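Local coordinates for protein OBody AM3L15 (Pyrobaculum aerophilum, PDB 4GN5) that probably binds a target protein as an engineered scaffold derived from an OB-fold nucleic acid binding domain, at residues 50-63 / 91-103. Numbering follows the deposited sequence.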
ATOM      1  N   VAL A  50      -3.650 -12.310  -7.722  1.00 21.26           N
ATOM      2  CA  VAL A  50      -2.920 -12.622  -6.487  1.00 13.91           C
ATOM      3  C   VAL A  50      -1.942 -11.484  -6.178  1.00 16.48           C
ATOM      4  O   VAL A  50      -1.193 -11.037  -7.066  1.00 20.01           O
ATOM      5  CB  VAL A  50      -2.232 -13.969  -6.604  1.00 18.01           C
ATOM      6  CG1 VAL A  50      -1.160 -13.952  -7.685  1.00 20.86           C
ATOM      7  CG2 VAL A  50      -1.660 -14.378  -5.270  1.00 21.55           C
ATOM      8  N   PRO A  51      -1.917 -11.014  -4.919  1.00 15.29           N
ATOM      9  CA  PRO A  51      -1.109  -9.817  -4.689  1.00 13.32           C
ATOM     10  C   PRO A  51       0.316 -10.133  -4.292  1.00 19.23           C
ATOM     11  O   PRO A  51       0.557 -10.979  -3.408  1.00 19.12           O
ATOM     12  CB  PRO A  51      -1.848  -9.111  -3.566  1.00 12.28           C
ATOM     13  CG  PRO A  51      -2.455 -10.312  -2.693  1.00 15.02           C
ATOM     14  CD  PRO A  51      -2.868 -11.296  -3.820  1.00 14.60           C
ATOM     15  N   VAL A  52       1.251  -9.465  -4.946  1.00 17.29           N
ATOM     16  CA  VAL A  52       2.669  -9.687  -4.734  1.00 17.41           C
ATOM     17  C   VAL A  52       3.099  -8.413  -4.006  1.00 18.68           C
ATOM     18  O   VAL A  52       3.059  -7.320  -4.602  1.00 17.58           O
ATOM     19  CB  VAL A  52       3.392  -9.777  -6.091  1.00 24.47           C
ATOM     20  CG1 VAL A  52       4.935  -9.779  -5.967  1.00 24.98           C
ATOM     21  CG2 VAL A  52       2.918 -10.976  -6.920  1.00 24.68           C
ATOM     22  N   TYR A  53       3.473  -8.545  -2.731  1.00 13.72           N
ATOM     23  CA  TYR A  53       3.887  -7.397  -1.910  1.00 17.98           C
ATOM     24  C   TYR A  53       5.390  -7.133  -1.918  1.00 20.56           C
ATOM     25  O   TYR A  53       6.158  -8.011  -1.586  1.00 22.36           O
ATOM     26  CB  TYR A  53       3.478  -7.603  -0.438  1.00 17.52           C
ATOM     27  CG  TYR A  53       2.000  -7.326  -0.151  1.00 19.43           C
ATOM     28  CD1 TYR A  53       0.992  -8.198  -0.596  1.00 17.65           C
ATOM     29  CD2 TYR A  53       1.626  -6.213   0.646  1.00 24.12           C
ATOM     30  CE1 TYR A  53      -0.392  -7.926  -0.289  1.00 11.99           C
ATOM     31  CE2 TYR A  53       0.254  -5.967   0.959  1.00 20.08           C
ATOM     32  CZ  TYR A  53      -0.717  -6.836   0.491  1.00 15.27           C
ATOM     33  OH  TYR A  53      -2.029  -6.555   0.793  1.00 18.35           O
ATOM     34  N   LEU A  54       5.791  -5.934  -2.276  1.00 18.54           N
ATOM     35  CA  LEU A  54       7.155  -5.457  -2.072  1.00 22.92           C
ATOM     36  C   LEU A  54       7.127  -4.470  -0.876  1.00 18.33           C
ATOM     37  O   LEU A  54       6.499  -3.433  -0.988  1.00 15.88           O
ATOM     38  CB  LEU A  54       7.601  -4.713  -3.344  1.00 16.64           C
ATOM     39  CG  LEU A  54       7.792  -5.648  -4.526  1.00 23.50           C
ATOM     40  CD1 LEU A  54       6.506  -6.058  -5.277  1.00 20.09           C
ATOM     41  CD2 LEU A  54       8.772  -5.027  -5.422  1.00 25.87           C
ATOM     42  N   GLU A  55       7.880  -4.743   0.168  0.71 19.42           N
ATOM     43  CA  GLU A  55       7.807  -3.915   1.371  0.71 21.56           C
ATOM     44  C   GLU A  55       9.196  -3.546   1.756  0.71 24.46           C
ATOM     45  O   GLU A  55      10.041  -4.435   1.923  0.71 22.67           O
ATOM     46  CB  GLU A  55       7.179  -4.709   2.515  0.71 20.78           C
ATOM     47  CG  GLU A  55       5.727  -4.819   2.379  0.71 23.77           C
ATOM     48  CD  GLU A  55       5.093  -5.301   3.652  0.71 26.20           C
ATOM     49  OE1 GLU A  55       4.876  -6.492   3.800  0.71 28.20           O
ATOM     50  OE2 GLU A  55       4.803  -4.491   4.531  0.71 38.66           O
ATOM     51  N   ARG A  56       9.441  -2.241   1.856  1.00 25.74           N
ATOM     52  CA  ARG A  56      10.768  -1.718   2.159  1.00 24.44           C
ATOM     53  C   ARG A  56      11.100  -2.296   3.533  1.00 28.47           C
ATOM     54  O   ARG A  56      10.226  -2.387   4.387  1.00 30.30           O
ATOM     55  CB  ARG A  56      10.744  -0.200   2.230  1.00 27.54           C
ATOM     56  CG  ARG A  56      10.839   0.459   0.920  1.00 26.39           C
ATOM     57  CD  ARG A  56      12.210   0.196   0.257  1.00 32.07           C
ATOM     58  NE  ARG A  56      12.174   0.827  -1.049  1.00 31.84           N
ATOM     59  CZ  ARG A  56      13.145   0.761  -1.955  1.00 36.49           C
ATOM     60  NH1 ARG A  56      14.270   0.082  -1.709  1.00 34.82           N
ATOM     61  NH2 ARG A  56      12.967   1.375  -3.115  1.00 32.63           N
ATOM     62  N   GLY A  57      12.332  -2.732   3.721  1.00 32.08           N
ATOM     63  CA  GLY A  57      12.698  -3.405   4.937  1.00 34.22           C
ATOM     64  C   GLY A  57      12.659  -4.919   4.804  1.00 34.51           C
ATOM     65  O   GLY A  57      13.336  -5.593   5.576  1.00 40.72           O
ATOM     66  N   LYS A  58      11.902  -5.432   3.834  1.00 29.80           N
ATOM     67  CA  LYS A  58      11.715  -6.858   3.575  1.00 33.70           C
ATOM     68  C   LYS A  58      12.176  -7.324   2.200  1.00 34.78           C
ATOM     69  O   LYS A  58      12.756  -8.360   2.078  1.00 37.93           O
ATOM     70  CB  LYS A  58      10.251  -7.244   3.671  1.00 39.51           C
ATOM     71  CG  LYS A  58       9.745  -7.431   5.007  1.00 44.62           C
ATOM     72  CD  LYS A  58       8.365  -7.970   4.981  1.00 51.14           C
ATOM     73  CE  LYS A  58       7.590  -7.538   6.215  1.00 56.36           C
ATOM     74  NZ  LYS A  58       6.193  -8.037   6.202  1.00 54.55           N
ATOM     75  N   THR A  59      11.858  -6.561   1.174  1.00 32.93           N
ATOM     76  CA  THR A  59      12.071  -6.945  -0.235  1.00 28.58           C
ATOM     77  C   THR A  59      13.379  -6.370  -0.774  1.00 30.49           C
ATOM     78  O   THR A  59      13.647  -5.204  -0.564  1.00 30.56           O
ATOM     79  CB  THR A  59      10.869  -6.413  -1.089  1.00 23.56           C
ATOM     80  OG1 THR A  59       9.665  -7.017  -0.632  1.00 25.83           O
ATOM     81  CG2 THR A  59      11.049  -6.681  -2.569  1.00 26.03           C
ATOM     82  N   PRO A  60      14.177  -7.148  -1.535  1.00 33.71           N
ATOM     83  CA  PRO A  60      15.421  -6.525  -1.972  1.00 40.93           C
ATOM     84  C   PRO A  60      15.233  -5.301  -2.854  1.00 39.65           C
ATOM     85  O   PRO A  60      14.288  -5.247  -3.665  1.00 34.24           O
ATOM     86  CB  PRO A  60      16.134  -7.645  -2.741  1.00 43.89           C
ATOM     87  CG  PRO A  60      15.690  -8.899  -2.046  1.00 51.54           C
ATOM     88  CD  PRO A  60      14.193  -8.608  -1.721  1.00 41.71           C
ATOM     89  N   ASP A  61      16.129  -4.326  -2.676  1.00 39.17           N
ATOM     90  CA  ASP A  61      16.074  -3.052  -3.385  1.00 36.76           C
ATOM     91  C   ASP A  61      15.904  -3.214  -4.910  1.00 41.84           C
ATOM     92  O   ASP A  61      15.115  -2.509  -5.529  1.00 44.45           O
ATOM     93  CB  ASP A  61      17.360  -2.262  -3.091  1.00 48.33           C
ATOM     94  CG  ASP A  61      17.341  -0.814  -3.660  1.00 83.59           C
ATOM     95  OD1 ASP A  61      16.272  -0.161  -3.715  1.00 79.37           O
ATOM     96  OD2 ASP A  61      18.427  -0.312  -4.029  1.00 86.38           O
ATOM     97  N   HIS A  62      16.664  -4.110  -5.526  1.00 41.04           N
ATOM     98  CA  HIS A  62      16.587  -4.253  -6.992  1.00 44.96           C
ATOM     99  C   HIS A  62      15.133  -4.513  -7.510  1.00 45.54           C
ATOM    100  O   HIS A  62      14.762  -4.056  -8.605  1.00 46.79           O
ATOM    101  CB  HIS A  62      17.611  -5.277  -7.521  1.00 45.62           C
ATOM    102  CG  HIS A  62      17.271  -6.707  -7.220  1.00 48.53           C
ATOM    103  ND1 HIS A  62      17.647  -7.333  -6.050  1.00 47.72           N
ATOM    104  CD2 HIS A  62      16.620  -7.645  -7.957  1.00 51.07           C
ATOM    105  CE1 HIS A  62      17.216  -8.585  -6.065  1.00 47.03           C
ATOM    106  NE2 HIS A  62      16.581  -8.797  -7.205  1.00 48.90           N
ATOM    107  N   LEU A  63      14.305  -5.235  -6.767  1.00 35.20           N
ATOM    108  CA  LEU A  63      12.924  -5.510  -7.207  1.00 31.46           C
ATOM    109  C   LEU A  63      12.025  -4.274  -7.242  1.00 35.05           C
ATOM    110  O   LEU A  63      11.109  -4.186  -8.010  1.00 35.03           O
ATOM    111  CB  LEU A  63      12.278  -6.634  -6.404  1.00 26.80           C
ATOM    112  CG  LEU A  63      13.017  -7.960  -6.373  1.00 35.71           C
ATOM    113  CD1 LEU A  63      12.298  -8.974  -5.587  1.00 34.68           C
ATOM    114  CD2 LEU A  63      13.179  -8.475  -7.779  1.00 39.18           C
ATOM    115  N   ASP A  91      -8.178  -9.970   4.865  1.00 20.62           N
ATOM    116  CA  ASP A  91      -8.508  -9.495   3.557  1.00 18.04           C
ATOM    117  C   ASP A  91      -8.072 -10.375   2.408  1.00 22.70           C
ATOM    118  O   ASP A  91      -8.934 -10.953   1.749  1.00 24.99           O
ATOM    119  CB  ASP A  91      -8.121  -8.004   3.321  1.00 21.12           C
ATOM    120  CG  ASP A  91      -6.667  -7.643   3.777  1.00 20.06           C
ATOM    121  OD1 ASP A  91      -6.415  -6.453   4.008  1.00 23.09           O
ATOM    122  OD2 ASP A  91      -5.770  -8.502   3.911  1.00 20.04           O
ATOM    123  N   THR A  92      -6.772 -10.379   2.087  1.00 20.09           N
ATOM    124  CA  THR A  92      -6.350 -11.013   0.853  1.00 22.04           C
ATOM    125  C   THR A  92      -6.269 -12.570   0.902  1.00 26.74           C
ATOM    126  O   THR A  92      -6.298 -13.244  -0.168  1.00 22.77           O
ATOM    127  CB  THR A  92      -5.061 -10.441   0.307  1.00 24.61           C
ATOM    128  OG1 THR A  92      -3.989 -10.739   1.204  1.00 20.34           O
ATOM    129  CG2 THR A  92      -5.174  -8.859   0.008  1.00 19.37           C
ATOM    130  N   GLY A  93      -6.131 -13.142   2.106  1.00 20.17           N
ATOM    131  CA  GLY A  93      -6.003 -14.616   2.248  1.00 21.87           C
ATOM    132  C   GLY A  93      -4.559 -15.123   2.013  1.00 21.25           C
ATOM    133  O   GLY A  93      -4.017 -15.980   2.765  1.00 23.73           O
ATOM    134  N   VAL A  94      -3.921 -14.566   0.996  0.93 19.29           N
ATOM    135  CA  VAL A  94      -2.552 -14.844   0.686  0.93 17.66           C
ATOM    136  C   VAL A  94      -1.828 -13.543   0.325  0.93 18.52           C
ATOM    137  O   VAL A  94      -2.479 -12.531  -0.109  0.93 16.23           O
ATOM    138  CB  VAL A  94      -2.418 -15.916  -0.473  0.93 19.34           C
ATOM    139  CG1 VAL A  94      -2.892 -17.352  -0.022  0.93 16.93           C
ATOM    140  CG2 VAL A  94      -3.200 -15.488  -1.778  0.93 15.65           C
ATOM    141  N   GLU A  95      -0.502 -13.595   0.414  1.00 16.06           N
ATOM    142  CA  GLU A  95       0.406 -12.552  -0.077  1.00 16.74           C
ATOM    143  C   GLU A  95       1.596 -13.325  -0.633  1.00 20.76           C
ATOM    144  O   GLU A  95       1.914 -14.411  -0.136  1.00 23.91           O
ATOM    145  CB  GLU A  95       0.929 -11.673   1.104  1.00 17.79           C
ATOM    146  CG  GLU A  95      -0.237 -11.070   1.952  1.00 17.17           C
ATOM    147  CD  GLU A  95       0.236 -10.155   3.093  1.00 19.34           C
ATOM    148  OE1 GLU A  95      -0.557  -9.333   3.560  1.00 18.58           O
ATOM    149  OE2 GLU A  95       1.372 -10.303   3.557  1.00 18.17           O
ATOM    150  N   ILE A  96       2.250 -12.780  -1.659  1.00 23.35           N
ATOM    151  CA  ILE A  96       3.479 -13.360  -2.201  1.00 23.95           C
ATOM    152  C   ILE A  96       4.557 -12.303  -1.988  1.00 22.84           C
ATOM    153  O   ILE A  96       4.397 -11.144  -2.419  1.00 20.95           O
ATOM    154  CB  ILE A  96       3.370 -13.773  -3.718  1.00 23.65           C
ATOM    155  CG1 ILE A  96       2.423 -14.983  -3.892  1.00 24.74           C
ATOM    156  CG2 ILE A  96       4.779 -14.081  -4.258  1.00 24.60           C
ATOM    157  CD1 ILE A  96       1.959 -15.310  -5.319  1.00 23.43           C
ATOM    158  N   PHE A  97       5.616 -12.699  -1.286  1.00 24.45           N
ATOM    159  CA  PHE A  97       6.819 -11.896  -1.193  1.00 26.47           C
ATOM    160  C   PHE A  97       7.875 -12.342  -2.213  1.00 30.61           C
ATOM    161  O   PHE A  97       8.453 -13.439  -2.094  1.00 30.12           O
ATOM    162  CB  PHE A  97       7.337 -11.829   0.287  1.00 31.34           C
ATOM    163  CG  PHE A  97       6.464 -11.003   1.174  1.00 26.98           C
ATOM    164  CD1 PHE A  97       6.698  -9.625   1.331  1.00 29.30           C
ATOM    165  CD2 PHE A  97       5.359 -11.551   1.808  1.00 28.91           C
ATOM    166  CE1 PHE A  97       5.906  -8.853   2.098  1.00 26.90           C
ATOM    167  CE2 PHE A  97       4.536 -10.768   2.606  1.00 30.63           C
ATOM    168  CZ  PHE A  97       4.800  -9.411   2.772  1.00 29.43           C
ATOM    169  N   PRO A  98       8.119 -11.494  -3.247  1.00 32.42           N
ATOM    170  CA  PRO A  98       8.930 -11.913  -4.362  1.00 31.11           C
ATOM    171  C   PRO A  98      10.437 -11.927  -4.080  1.00 35.61           C
ATOM    172  O   PRO A  98      10.961 -11.094  -3.326  1.00 33.28           O
ATOM    173  CB  PRO A  98       8.627 -10.858  -5.428  1.00 29.35           C
ATOM    174  CG  PRO A  98       8.409  -9.608  -4.643  1.00 30.13           C
ATOM    175  CD  PRO A  98       7.686 -10.087  -3.378  1.00 29.07           C
ATOM    176  N   SER A  99      11.109 -12.852  -4.748  1.00 36.66           N
ATOM    177  CA  SER A  99      12.547 -12.789  -4.874  1.00 39.52           C
ATOM    178  C   SER A  99      12.976 -12.504  -6.320  1.00 34.75           C
ATOM    179  O   SER A  99      14.079 -11.978  -6.553  1.00 37.11           O
ATOM    180  CB  SER A  99      13.157 -14.080  -4.387  1.00 37.53           C
ATOM    181  OG  SER A  99      12.816 -15.114  -5.261  1.00 33.96           O
ATOM    182  N   GLU A 100      12.141 -12.851  -7.294  1.00 32.34           N
ATOM    183  CA  GLU A 100      12.451 -12.497  -8.689  1.00 36.62           C
ATOM    184  C   GLU A 100      11.218 -11.948  -9.392  1.00 33.20           C
ATOM    185  O   GLU A 100      10.123 -12.489  -9.236  1.00 30.14           O
ATOM    186  CB  GLU A 100      12.983 -13.672  -9.478  1.00 33.93           C
ATOM    187  CG  GLU A 100      14.104 -14.426  -8.822  1.00 37.80           C
ATOM    188  CD  GLU A 100      14.386 -15.768  -9.491  1.00 38.90           C
ATOM    189  OE1 GLU A 100      13.898 -16.026 -10.618  1.00 40.43           O
ATOM    190  OE2 GLU A 100      15.124 -16.575  -8.881  1.00 49.24           O
ATOM    191  N   ILE A 101      11.379 -10.841 -10.107  1.00 31.70           N
ATOM    192  CA  ILE A 101      10.313 -10.405 -11.004  1.00 29.92           C
ATOM    193  C   ILE A 101      10.876 -10.279 -12.404  1.00 34.47           C
ATOM    194  O   ILE A 101      11.759  -9.456 -12.629  1.00 33.14           O
ATOM    195  CB  ILE A 101       9.707  -9.059 -10.565  1.00 37.76           C
ATOM    196  CG1 ILE A 101       9.128  -9.163  -9.143  1.00 38.50           C
ATOM    197  CG2 ILE A 101       8.681  -8.563 -11.635  1.00 31.20           C
ATOM    198  CD1 ILE A 101       8.621  -7.792  -8.519  1.00 30.62           C
ATOM    199  N   TRP A 102      10.348 -11.050 -13.336  1.00 35.84           N
ATOM    200  CA  TRP A 102      10.787 -11.010 -14.716  1.00 35.91           C
ATOM    201  C   TRP A 102       9.738 -10.408 -15.650  1.00 34.22           C
ATOM    202  O   TRP A 102       8.601 -10.780 -15.581  1.00 33.64           O
ATOM    203  CB  TRP A 102      11.108 -12.423 -15.172  1.00 42.37           C
ATOM    204  CG  TRP A 102      12.101 -13.212 -14.380  1.00 45.24           C
ATOM    205  CD1 TRP A 102      11.870 -13.974 -13.289  1.00 41.92           C
ATOM    206  CD2 TRP A 102      13.484 -13.375 -14.689  1.00 56.77           C
ATOM    207  NE1 TRP A 102      13.019 -14.574 -12.877  1.00 43.60           N
ATOM    208  CE2 TRP A 102      14.027 -14.224 -13.727  1.00 54.52           C
ATOM    209  CE3 TRP A 102      14.315 -12.876 -15.692  1.00 62.94           C
ATOM    210  CZ2 TRP A 102      15.349 -14.588 -13.739  1.00 65.48           C
ATOM    211  CZ3 TRP A 102      15.612 -13.233 -15.704  1.00 65.00           C
ATOM    212  CH2 TRP A 102      16.128 -14.081 -14.732  1.00 67.69           C
ATOM    213  N   ILE A 103      10.109  -9.490 -16.511  1.00 34.26           N
ATOM    214  CA  ILE A 103       9.167  -8.988 -17.473  1.00 35.13           C
ATOM    215  C   ILE A 103       9.367  -9.615 -18.853  1.00 41.74           C
ATOM    216  O   ILE A 103      10.339  -9.327 -19.538  1.00 44.76           O
ATOM    217  CB  ILE A 103       9.233  -7.491 -17.549  1.00 35.88           C
ATOM    218  CG1 ILE A 103       8.988  -6.918 -16.161  1.00 35.41           C
ATOM    219  CG2 ILE A 103       8.230  -6.983 -18.506  1.00 36.82           C
ATOM    220  CD1 ILE A 103       9.618  -5.662 -15.894  1.00 38.65           C
TER
HETATM  221  O   HOH W   1      -2.918  -8.509   2.406  0.95 18.25           O
HETATM  222  O   HOH W   2      10.110  -9.715  -0.894  0.70 12.46           O
HETATM  223  O   HOH W   3      15.878 -11.264  -8.169  0.96 42.50           O
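V52 and I96 bridge strands 50-55 and 95-98 where the OB-fold barrel closes, the two running in roughly the same direction, 46° apart. Two backbone bonds hold this bridge: I96 N gives to P51 O (3.0 Å), and Y53 N gives to I96 O (2.8 Å). The tight side is apolar and looks into the barrel. P98 is wedged there, its CG 3.7 Å from V52 CG1 and also touching L54 CG and L63 CD1. V52 CG1 is turned anti to the backbone N (chi1 170°), which lays it against the proline, and I78 of strand 75-83 packs on both residues. Further along, L54 CD2 and I101 CD1 meet tip to tip, while L63 of the following helix brings CD1 within 3.4 Å of P98 O. At the start of strand 50-55, V50 CG2 touches I96 CD1 and V94 CG2.

The other side is polar and wetter, and it takes part in binding the partner protein. The carboxylate of E95 stacks on the Y53 ring, planes 28° apart, and the F97 ring turns a face to Y53 CB. In the conformer given, the carboxylate of E55 lies at the edge of the F97 ring; basic side chains of the other protein pair with both E55 and E95. One water collects Y53 OH, D91 OD2, T92 OG1 and E95 OE1; a second links T59 OG1 to P98 O, donating to that carbonyl at 2.9 Å.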